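Local coordinates for glucoamylase (Thermoanaerobacterium thermosaccharolyticum, PDB 1LF9), which catalyses the stepwise hydrolysis of terminal alpha-1,4-linked glucose from the non-reducing ends of glucan chains, releasing beta-D-glucose, at residues E530-S535 with R575-G580; L339-D344 with L395-D400. All blocks are in the same frame, centred on the assembly; numbering follows the deposited sequence.

In the fold
Both contacts lie in the family 15 catalytic domain, an (alpha/alpha)6 barrel, and both reach the bound AC1, though their centres are about 21 Å apart. They share no secondary-structure element. Interaction 1 joins two loops: it is buried near the ligand but runs outward to the exposed His578, and combines a single hydrogen bond from backbone to side chain with apolar contacts. Interaction 2, entirely buried, joins the N-terminal part of helix 342-355 to helix 395-407, where charged groups dominate. The division continues on AC1: residues 339-344 hold its unsaturated cyclitol ring, while Arg575 reaches the neighbouring deoxyglucose, so the two contacts grip successive rings of the inhibitor.

Interaction 1: residues E530-S535 with R575-G580; sequences EIVDPS and RYNHDG. With AC1 (4,6-dideoxy-4-{[(1S,4R,5S,6S)-4,5,6-trihydroxy-3-(hydroxymethyl)cyclohex-2-en-1-yl]amino}-alpha-D-glucopyranose), chain C.
Asn577 reaches across to Val532 with its side-chain amide, pinning together two loops that help form the ligand-binding end of the (alpha/alpha)6 barrel. Val532 N donates to Asn577 OD1 at 3.1 Å, in the carbonyl plane and on a lone pair, although the N-H is somewhat bent (144°). An asparagine suits this place because its short side chain carries a carbonyl oxygen that can accept the backbone N-H of the other loop. It sits within a type II turn, Tyr576 to Asp579. Ile531 lies obliquely against the same amide, its CG2 3.1 Å from Asn577 OD1, while its other branch runs on to meet the edge of the His578 ring, Ile531 CD1 to His578 CD2 at 3.8 Å.

Farther along, Asp533 CG lies anti to the backbone N (chi1 -173°), which brings the carboxylate up to the carbonyl of Arg575, with CG 3.0 Å from Arg575 O. These oxygens are all acceptors, so the carboxylate gains its bonds from other groups. Asp533 OD1 takes Ser535 N at 2.7 Å, closing an Asx turn, and Ser535 OG at 2.6 Å, both from the same face of its plane. With an alanine in place of Asp533, Ser535 N and OG would probably lose their shared acceptor, and the chain would be free to relax out of this turn, close to the likely proton acceptor Glu435.

Tyr576 lays one ring face against Asp579 CB and makes a cation-pi contact with Arg504. Asp579, the last residue of the turn, takes Arg575 side-on: Arg575 NE meets Asp579 OD2 at 2.8 Å while NH1 bonds OD1. With Glu439 also paired to NH1, this grip fixes the rotation of the guanidinium and aims its remaining nitrogen at the inhibitor: Arg575 NH2 meets AC1 O3 at 2.8 Å, almost perfectly straight (176°).

Interaction 2: residues L339-D344 with L395-D400; sequences LVWSRD and LDEQAD. With AC1 (4,6-dideoxy-4-{[(1S,4R,5S,6S)-4,5,6-trihydroxy-3-(hydroxymethyl)cyclohex-2-en-1-yl]amino}-alpha-D-glucopyranose), chain C.
Arg343 and Asp396 set their flat groups almost in one plane, guanidinium and carboxylate only 5° apart, and Arg343 NH1 meets Asp396 OD2 at 2.9 Å on its syn lone pair. Glu397 approaches the same guanidinium from another direction: OE2 lies over one face, offset toward the rim, a long, charge-only pairing at which no guanidinium N-H points. The hydrogen bond it accepts comes from the backbone, from Arg343 N to Glu397 OE2 at 3.1 Å and nearly straight (168°). A glutamate is long enough to extend from its own helix to this point, and its negative charge at the start of helix 342-355 would probably be favoured by the helix dipole. Glu397 OE2 also sits at the edge of the Trp341 indole, 3.6 Å from its CD1.

Here two helices of the (alpha/alpha)6 barrel come together, the N-terminal part of 342-355 against 395-407. Ser342, small enough for close approach, ties them directly by placing OG on a lone pair of Glu397 O at 3.0 Å.

The bend of the Arg343 chain at chi3 (41°) turns its guanidinium edge to the inhibitor, and Arg343 NH2 donates to AC1 O4 at 2.7 Å. That hydroxyl, AC1 O4, in turn donates to Asp344 OD2 at 2.8 Å, while AC1 O6B donates to Asp344 OD1 at 2.6 Å, so the one carboxylate spans a ring hydroxyl and the hydroxymethyl of the cyclitol. Trp341 offers one face to the cyclitol's hydroxymethyl carbon, AC1 C6B lying over the centre of the indole, and its NE1 bonds to OE2 of Glu438, the likely proton donor.

Interaction 1: residues E530-S535 with R575-G580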
ATOM      1  N   GLU A 530      27.436 -16.678  -0.465  1.00 31.33           N
ATOM      2  CA  GLU A 530      26.654 -17.064  -1.639  1.00 31.21           C
ATOM      3  C   GLU A 530      25.525 -16.079  -1.935  1.00 30.36           C
ATOM      4  O   GLU A 530      24.987 -16.054  -3.045  1.00 28.71           O
ATOM      5  CB  GLU A 530      26.000 -18.439  -1.439  1.00 34.12           C
ATOM      6  CG  GLU A 530      26.923 -19.642  -1.301  1.00 39.20           C
ATOM      7  CD  GLU A 530      26.142 -20.955  -1.313  1.00 39.63           C
ATOM      8  OE1 GLU A 530      25.575 -21.306  -2.371  1.00 41.83           O
ATOM      9  OE2 GLU A 530      26.074 -21.631  -0.263  1.00 42.17           O
ATOM     10  N   ILE A 531      25.159 -15.272  -0.946  1.00 28.24           N
ATOM     11  CA  ILE A 531      24.035 -14.356  -1.108  1.00 26.32           C
ATOM     12  C   ILE A 531      24.361 -12.891  -1.363  1.00 25.69           C
ATOM     13  O   ILE A 531      25.032 -12.238  -0.561  1.00 25.58           O
ATOM     14  CB  ILE A 531      23.110 -14.431   0.119  1.00 25.95           C
ATOM     15  CG1 ILE A 531      22.897 -15.898   0.516  1.00 27.10           C
ATOM     16  CG2 ILE A 531      21.775 -13.772  -0.196  1.00 25.41           C
ATOM     17  CD1 ILE A 531      22.253 -16.755  -0.569  1.00 27.19           C
ATOM     18  N   VAL A 532      23.874 -12.387  -2.495  1.00 24.15           N
ATOM     19  CA  VAL A 532      24.068 -10.997  -2.864  1.00 23.14           C
ATOM     20  C   VAL A 532      22.718 -10.299  -2.826  1.00 23.29           C
ATOM     21  O   VAL A 532      21.672 -10.936  -2.947  1.00 22.95           O
ATOM     22  CB  VAL A 532      24.713 -10.860  -4.250  1.00 25.00           C
ATOM     23  CG1 VAL A 532      26.161 -11.327  -4.172  1.00 24.50           C
ATOM     24  CG2 VAL A 532      23.916 -11.658  -5.295  1.00 20.61           C
ATOM     25  N   ASP A 533      22.743  -8.981  -2.675  1.00 24.21           N
ATOM     26  CA  ASP A 533      21.515  -8.199  -2.528  1.00 22.49           C
ATOM     27  C   ASP A 533      21.759  -6.805  -3.115  1.00 23.18           C
ATOM     28  O   ASP A 533      22.737  -6.145  -2.771  1.00 23.67           O
ATOM     29  CB  ASP A 533      21.218  -8.116  -1.022  1.00 22.52           C
ATOM     30  CG  ASP A 533      19.875  -7.485  -0.704  1.00 23.10           C
ATOM     31  OD1 ASP A 533      19.525  -6.464  -1.323  1.00 23.33           O
ATOM     32  OD2 ASP A 533      19.175  -8.008   0.193  1.00 22.91           O
ATOM     33  N   PRO A 534      20.880  -6.336  -4.015  1.00 24.73           N
ATOM     34  CA  PRO A 534      21.105  -5.000  -4.585  1.00 25.02           C
ATOM     35  C   PRO A 534      21.032  -3.871  -3.548  1.00 23.88           C
ATOM     36  O   PRO A 534      21.374  -2.719  -3.829  1.00 23.19           O
ATOM     37  CB  PRO A 534      20.026  -4.891  -5.666  1.00 25.02           C
ATOM     38  CG  PRO A 534      18.955  -5.815  -5.184  1.00 27.60           C
ATOM     39  CD  PRO A 534      19.721  -6.990  -4.642  1.00 26.88           C
ATOM     40  N   SER A 535      20.618  -4.216  -2.339  1.00 20.83           N
ATOM     41  CA  SER A 535      20.520  -3.229  -1.281  1.00 23.08           C
ATOM     42  C   SER A 535      21.879  -2.597  -0.977  1.00 22.73           C
ATOM     43  O   SER A 535      21.949  -1.575  -0.300  1.00 21.18           O
ATOM     44  CB  SER A 535      19.953  -3.871  -0.008  1.00 22.18           C
ATOM     45  OG  SER A 535      18.618  -4.321  -0.206  1.00 24.30           O
ATOM     46  N   ARG A 575      15.295  -9.428  -4.664  1.00 22.29           N
ATOM     47  CA  ARG A 575      15.875  -8.836  -3.474  1.00 23.11           C
ATOM     48  C   ARG A 575      17.198  -9.524  -3.137  1.00 22.31           C
ATOM     49  O   ARG A 575      18.125  -8.896  -2.622  1.00 21.84           O
ATOM     50  CB  ARG A 575      14.904  -8.954  -2.302  1.00 23.94           C
ATOM     51  CG  ARG A 575      13.570  -8.286  -2.557  1.00 24.81           C
ATOM     52  CD  ARG A 575      12.751  -8.223  -1.286  1.00 27.64           C
ATOM     53  NE  ARG A 575      12.570  -9.534  -0.690  1.00 25.11           N
ATOM     54  CZ  ARG A 575      12.015  -9.756   0.496  1.00 23.76           C
ATOM     55  NH1 ARG A 575      11.893 -10.974   0.960  1.00 24.70           N
ATOM     56  NH2 ARG A 575      11.577  -8.759   1.225  1.00 20.85           N
ATOM     57  N   TYR A 576      17.275 -10.816  -3.445  1.00 21.79           N
ATOM     58  CA  TYR A 576      18.476 -11.619  -3.204  1.00 23.35           C
ATOM     59  C   TYR A 576      18.231 -13.036  -3.712  1.00 23.12           C
ATOM     60  O   TYR A 576      17.084 -13.455  -3.853  1.00 21.95           O
ATOM     61  CB  TYR A 576      18.836 -11.639  -1.701  1.00 22.50           C
ATOM     62  CG  TYR A 576      17.727 -12.121  -0.787  1.00 20.35           C
ATOM     63  CD1 TYR A 576      17.530 -13.481  -0.549  1.00 20.59           C
ATOM     64  CD2 TYR A 576      16.841 -11.217  -0.207  1.00 20.16           C
ATOM     65  CE1 TYR A 576      16.473 -13.931   0.241  1.00 19.81           C
ATOM     66  CE2 TYR A 576      15.778 -11.657   0.583  1.00 21.78           C
ATOM     67  CZ  TYR A 576      15.598 -13.014   0.804  1.00 22.61           C
ATOM     68  OH  TYR A 576      14.541 -13.443   1.584  1.00 23.56           O
ATOM     69  N   ASN A 577      19.303 -13.767  -3.991  1.00 24.44           N
ATOM     70  CA  ASN A 577      19.166 -15.125  -4.488  1.00 27.53           C
ATOM     71  C   ASN A 577      18.529 -16.034  -3.445  1.00 28.06           C
ATOM     72  O   ASN A 577      18.903 -16.004  -2.269  1.00 29.12           O
ATOM     73  CB  ASN A 577      20.528 -15.700  -4.912  1.00 31.15           C
ATOM     74  CG  ASN A 577      21.708 -14.918  -4.356  1.00 33.69           C
ATOM     75  OD1 ASN A 577      21.716 -14.511  -3.203  1.00 38.00           O
ATOM     76  ND2 ASN A 577      22.716 -14.711  -5.185  1.00 40.15           N
ATOM     77  N   HIS A 578      17.557 -16.828  -3.894  1.00 26.91           N
ATOM     78  CA  HIS A 578      16.833 -17.794  -3.064  1.00 25.78           C
ATOM     79  C   HIS A 578      15.701 -17.188  -2.237  1.00 26.65           C
ATOM     80  O   HIS A 578      15.142 -17.838  -1.350  1.00 25.59           O
ATOM     81  CB  HIS A 578      17.815 -18.558  -2.166  1.00 24.87           C
ATOM     82  CG  HIS A 578      18.915 -19.229  -2.931  1.00 24.36           C
ATOM     83  ND1 HIS A 578      18.679 -20.242  -3.838  1.00 25.43           N
ATOM     84  CD2 HIS A 578      20.246 -18.984  -2.982  1.00 23.96           C
ATOM     85  CE1 HIS A 578      19.815 -20.585  -4.419  1.00 22.38           C
ATOM     86  NE2 HIS A 578      20.781 -19.837  -3.919  1.00 25.04           N
ATOM     87  N   ASP A 579      15.352 -15.944  -2.545  1.00 26.16           N
ATOM     88  CA  ASP A 579      14.266 -15.262  -1.853  1.00 25.36           C
ATOM     89  C   ASP A 579      13.014 -16.120  -2.030  1.00 25.80           C
ATOM     90  O   ASP A 579      12.750 -16.602  -3.128  1.00 24.84           O
ATOM     91  CB  ASP A 579      14.057 -13.881  -2.479  1.00 25.58           C
ATOM     92  CG  ASP A 579      13.009 -13.056  -1.757  1.00 27.94           C
ATOM     93  OD1 ASP A 579      12.437 -13.525  -0.742  1.00 24.42           O
ATOM     94  OD2 ASP A 579      12.761 -11.921  -2.212  1.00 28.12           O
ATOM     95  N   GLY A 580      12.255 -16.319  -0.951  1.00 24.61           N
ATOM     96  CA  GLY A 580      11.048 -17.124  -1.043  1.00 23.66           C
ATOM     97  C   GLY A 580       9.755 -16.362  -0.789  1.00 23.76           C
ATOM     98  O   GLY A 580       8.673 -16.947  -0.770  1.00 22.54           O
TER
HETATM   99  C1  AC1 C   3       7.636 -10.893   5.530  1.00 27.45           C
HETATM  100  O2  AC1 C   3       9.753 -11.727   4.719  1.00 25.43           O
HETATM  101  C2  AC1 C   3       8.791 -10.689   4.524  1.00 27.94           C
HETATM  102  C4A AC1 C   3       9.210  -3.049   3.952  1.00 26.07           C
HETATM  103  C3  AC1 C   3       9.421  -9.272   4.689  1.00 26.44           C
HETATM  104  O3  AC1 C   3      10.485  -9.137   3.737  1.00 24.76           O
HETATM  105  C4  AC1 C   3       8.317  -8.215   4.447  1.00 25.32           C
HETATM  106  N4A AC1 C   3       8.882  -6.833   4.566  1.00 25.67           N
HETATM  107  C5  AC1 C   3       7.168  -8.444   5.543  1.00 26.20           C
HETATM  108  O5  AC1 C   3       6.627  -9.835   5.407  1.00 27.38           O
HETATM  109  C6  AC1 C   3       6.000  -7.489   5.414  1.00 24.52           C
HETATM  110  C1B AC1 C   3       8.663  -6.027   3.318  1.00 25.54           C
HETATM  111  C2B AC1 C   3       9.971  -5.311   2.851  1.00 25.03           C
HETATM  112  O2B AC1 C   3      10.973  -6.295   2.726  1.00 24.59           O
HETATM  113  C3B AC1 C   3      10.362  -4.157   3.813  1.00 25.51           C
HETATM  114  O3B AC1 C   3      11.535  -3.524   3.367  1.00 24.67           O
HETATM  115  O4  AC1 C   3       9.425  -2.416   5.199  1.00 29.82           O
HETATM  116  C5B AC1 C   3       7.764  -3.637   3.806  1.00 27.87           C
HETATM  117  C7B AC1 C   3       7.533  -4.996   3.530  1.00 25.35           C
HETATM  118  C6B AC1 C   3       6.573  -2.695   3.961  1.00 27.49           C
HETATM  119  O6B AC1 C   3       6.272  -2.095   2.689  1.00 29.82           O

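Interaction 2: residues L339-D344 with L395-D400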
ATOM      1  N   LEU A 339       0.016  -0.558   7.713  1.00 30.64           N
ATOM      2  CA  LEU A 339       0.728  -0.381   8.968  1.00 28.93           C
ATOM      3  C   LEU A 339       1.824   0.640   8.672  1.00 27.61           C
ATOM      4  O   LEU A 339       2.130   0.914   7.509  1.00 25.81           O
ATOM      5  CB  LEU A 339       1.365  -1.701   9.397  1.00 30.69           C
ATOM      6  CG  LEU A 339       0.702  -2.600  10.444  1.00 34.62           C
ATOM      7  CD1 LEU A 339      -0.809  -2.405  10.469  1.00 34.86           C
ATOM      8  CD2 LEU A 339       1.074  -4.047  10.134  1.00 33.05           C
ATOM      9  N   VAL A 340       2.426   1.195   9.715  1.00 26.60           N
ATOM     10  CA  VAL A 340       3.467   2.187   9.518  1.00 26.58           C
ATOM     11  C   VAL A 340       4.876   1.661   9.755  1.00 26.89           C
ATOM     12  O   VAL A 340       5.200   1.199  10.845  1.00 28.01           O
ATOM     13  CB  VAL A 340       3.253   3.414  10.437  1.00 27.97           C
ATOM     14  CG1 VAL A 340       4.353   4.452  10.183  1.00 26.30           C
ATOM     15  CG2 VAL A 340       1.875   4.020  10.191  1.00 25.99           C
ATOM     16  N   TRP A 341       5.701   1.730   8.716  1.00 25.79           N
ATOM     17  CA  TRP A 341       7.104   1.318   8.802  1.00 26.09           C
ATOM     18  C   TRP A 341       7.930   2.596   8.668  1.00 26.88           C
ATOM     19  O   TRP A 341       7.720   3.391   7.746  1.00 24.97           O
ATOM     20  CB  TRP A 341       7.501   0.400   7.648  1.00 25.40           C
ATOM     21  CG  TRP A 341       7.279  -1.068   7.824  1.00 24.72           C
ATOM     22  CD1 TRP A 341       8.207  -1.996   8.208  1.00 24.65           C
ATOM     23  CD2 TRP A 341       6.103  -1.803   7.468  1.00 21.47           C
ATOM     24  NE1 TRP A 341       7.690  -3.263   8.093  1.00 22.43           N
ATOM     25  CE2 TRP A 341       6.401  -3.175   7.641  1.00 22.69           C
ATOM     26  CE3 TRP A 341       4.829  -1.435   7.013  1.00 20.69           C
ATOM     27  CZ2 TRP A 341       5.469  -4.187   7.372  1.00 21.67           C
ATOM     28  CZ3 TRP A 341       3.900  -2.439   6.745  1.00 21.11           C
ATOM     29  CH2 TRP A 341       4.229  -3.801   6.926  1.00 23.63           C
ATOM     30  N   SER A 342       8.866   2.777   9.589  1.00 26.27           N
ATOM     31  CA  SER A 342       9.748   3.923   9.591  1.00 26.70           C
ATOM     32  C   SER A 342      10.509   4.028   8.262  1.00 27.59           C
ATOM     33  O   SER A 342      10.697   5.116   7.725  1.00 25.57           O
ATOM     34  CB  SER A 342      10.726   3.777  10.756  1.00 28.41           C
ATOM     35  OG  SER A 342      11.877   4.582  10.577  1.00 34.26           O
ATOM     36  N   ARG A 343      10.945   2.887   7.736  1.00 28.35           N
ATOM     37  CA  ARG A 343      11.678   2.871   6.476  1.00 25.95           C
ATOM     38  C   ARG A 343      10.820   3.390   5.328  1.00 26.25           C
ATOM     39  O   ARG A 343      11.196   4.348   4.650  1.00 25.12           O
ATOM     40  CB  ARG A 343      12.170   1.448   6.170  1.00 23.72           C
ATOM     41  CG  ARG A 343      12.753   1.257   4.765  1.00 24.31           C
ATOM     42  CD  ARG A 343      13.271  -0.177   4.550  1.00 21.81           C
ATOM     43  NE  ARG A 343      12.358  -1.158   5.125  1.00 21.89           N
ATOM     44  CZ  ARG A 343      12.510  -1.730   6.319  1.00 22.51           C
ATOM     45  NH1 ARG A 343      13.559  -1.443   7.079  1.00 22.08           N
ATOM     46  NH2 ARG A 343      11.577  -2.548   6.780  1.00 19.35           N
ATOM     47  N   ASP A 344       9.661   2.769   5.121  1.00 25.43           N
ATOM     48  CA  ASP A 344       8.770   3.166   4.031  1.00 25.78           C
ATOM     49  C   ASP A 344       8.334   4.615   4.133  1.00 26.82           C
ATOM     50  O   ASP A 344       8.265   5.319   3.132  1.00 27.43           O
ATOM     51  CB  ASP A 344       7.529   2.264   3.998  1.00 23.50           C
ATOM     52  CG  ASP A 344       7.880   0.812   3.745  1.00 24.94           C
ATOM     53  OD1 ASP A 344       7.364   0.246   2.765  1.00 21.67           O
ATOM     54  OD2 ASP A 344       8.679   0.244   4.521  1.00 26.47           O
ATOM     55  N   LEU A 395      18.100  -1.544  12.649  1.00 26.00           N
ATOM     56  CA  LEU A 395      18.905  -0.346  12.840  1.00 26.73           C
ATOM     57  C   LEU A 395      18.667   0.748  11.802  1.00 25.80           C
ATOM     58  O   LEU A 395      18.744   1.932  12.128  1.00 24.81           O
ATOM     59  CB  LEU A 395      20.393  -0.712  12.888  1.00 27.27           C
ATOM     60  CG  LEU A 395      20.945  -1.065  14.277  1.00 29.92           C
ATOM     61  CD1 LEU A 395      21.037   0.189  15.131  1.00 32.27           C
ATOM     62  CD2 LEU A 395      20.048  -2.090  14.946  1.00 30.66           C
ATOM     63  N   ASP A 396      18.378   0.375  10.561  1.00 25.08           N
ATOM     64  CA  ASP A 396      18.146   1.400   9.544  1.00 26.39           C
ATOM     65  C   ASP A 396      16.918   2.217   9.915  1.00 26.92           C
ATOM     66  O   ASP A 396      16.864   3.415   9.650  1.00 27.21           O
ATOM     67  CB  ASP A 396      17.975   0.778   8.147  1.00 25.40           C
ATOM     68  CG  ASP A 396      16.745  -0.107   8.038  1.00 28.91           C
ATOM     69  OD1 ASP A 396      16.500  -0.904   8.971  1.00 27.04           O
ATOM     70  OD2 ASP A 396      16.035  -0.017   7.009  1.00 28.77           O
ATOM     71  N   GLU A 397      15.938   1.574  10.548  1.00 26.64           N
ATOM     72  CA  GLU A 397      14.732   2.280  10.942  1.00 26.88           C
ATOM     73  C   GLU A 397      14.974   3.204  12.125  1.00 27.80           C
ATOM     74  O   GLU A 397      14.167   4.095  12.397  1.00 26.75           O
ATOM     75  CB  GLU A 397      13.598   1.302  11.246  1.00 27.42           C
ATOM     76  CG  GLU A 397      13.087   0.599   9.994  1.00 28.06           C
ATOM     77  CD  GLU A 397      11.698   0.034  10.172  1.00 29.36           C
ATOM     78  OE1 GLU A 397      11.469  -0.626  11.205  1.00 28.19           O
ATOM     79  OE2 GLU A 397      10.839   0.242   9.282  1.00 29.17           O
ATOM     80  N   GLN A 398      16.092   2.999  12.820  1.00 27.24           N
ATOM     81  CA  GLN A 398      16.433   3.854  13.948  1.00 27.24           C
ATOM     82  C   GLN A 398      17.164   5.072  13.391  1.00 27.90           C
ATOM     83  O   GLN A 398      17.092   6.163  13.956  1.00 29.12           O
ATOM     84  CB  GLN A 398      17.352   3.126  14.928  1.00 26.72           C
ATOM     85  CG  GLN A 398      16.881   1.742  15.332  1.00 30.30           C
ATOM     86  CD  GLN A 398      15.460   1.724  15.881  1.00 29.69           C
ATOM     87  OE1 GLN A 398      15.104   2.501  16.766  1.00 29.71           O
ATOM     88  NE2 GLN A 398      14.649   0.816  15.363  1.00 28.69           N
ATOM     89  N   ALA A 399      17.844   4.881  12.261  1.00 28.24           N
ATOM     90  CA  ALA A 399      18.604   5.945  11.618  1.00 26.39           C
ATOM     91  C   ALA A 399      17.831   6.845  10.652  1.00 27.90           C
ATOM     92  O   ALA A 399      18.075   8.053  10.598  1.00 29.55           O
ATOM     93  CB  ALA A 399      19.802   5.342  10.902  1.00 26.73           C
ATOM     94  N   ASP A 400      16.907   6.274   9.887  1.00 27.91           N
ATOM     95  CA  ASP A 400      16.151   7.057   8.910  1.00 28.47           C
ATOM     96  C   ASP A 400      15.457   8.314   9.430  1.00 27.64           C
ATOM     97  O   ASP A 400      15.484   9.354   8.774  1.00 26.69           O
ATOM     98  CB  ASP A 400      15.138   6.168   8.179  1.00 27.93           C
ATOM     99  CG  ASP A 400      15.810   5.233   7.195  1.00 29.13           C
ATOM    100  OD1 ASP A 400      16.966   5.529   6.820  1.00 27.34           O
ATOM    101  OD2 ASP A 400      15.193   4.222   6.790  1.00 27.84           O
TER
HETATM  102  C1  AC1 C   3       7.636 -10.893   5.530  1.00 27.45           C
HETATM  103  O2  AC1 C   3       9.753 -11.727   4.719  1.00 25.43           O
HETATM  104  C2  AC1 C   3       8.791 -10.689   4.524  1.00 27.94           C
HETATM  105  C4A AC1 C   3       9.210  -3.049   3.952  1.00 26.07           C
HETATM  106  C3  AC1 C   3       9.421  -9.272   4.689  1.00 26.44           C
HETATM  107  O3  AC1 C   3      10.485  -9.137   3.737  1.00 24.76           O
HETATM  108  C4  AC1 C   3       8.317  -8.215   4.447  1.00 25.32           C
HETATM  109  N4A AC1 C   3       8.882  -6.833   4.566  1.00 25.67           N
HETATM  110  C5  AC1 C   3       7.168  -8.444   5.543  1.00 26.20           C
HETATM  111  O5  AC1 C   3       6.627  -9.835   5.407  1.00 27.38           O
HETATM  112  C6  AC1 C   3       6.000  -7.489   5.414  1.00 24.52           C
HETATM  113  C1B AC1 C   3       8.663  -6.027   3.318  1.00 25.54           C
HETATM  114  C2B AC1 C   3       9.971  -5.311   2.851  1.00 25.03           C
HETATM  115  O2B AC1 C   3      10.973  -6.295   2.726  1.00 24.59           O
HETATM  116  C3B AC1 C   3      10.362  -4.157   3.813  1.00 25.51           C
HETATM  117  O3B AC1 C   3      11.535  -3.524   3.367  1.00 24.67           O
HETATM  118  O4  AC1 C   3       9.425  -2.416   5.199  1.00 29.82           O
HETATM  119  C5B AC1 C   3       7.764  -3.637   3.806  1.00 27.87           C
HETATM  120  C7B AC1 C   3       7.533  -4.996   3.530  1.00 25.35           C
HETATM  121  C6B AC1 C   3       6.573  -2.695   3.961  1.00 27.49           C
HETATM  122  O6B AC1 C   3       6.272  -2.095   2.689  1.00 29.82           O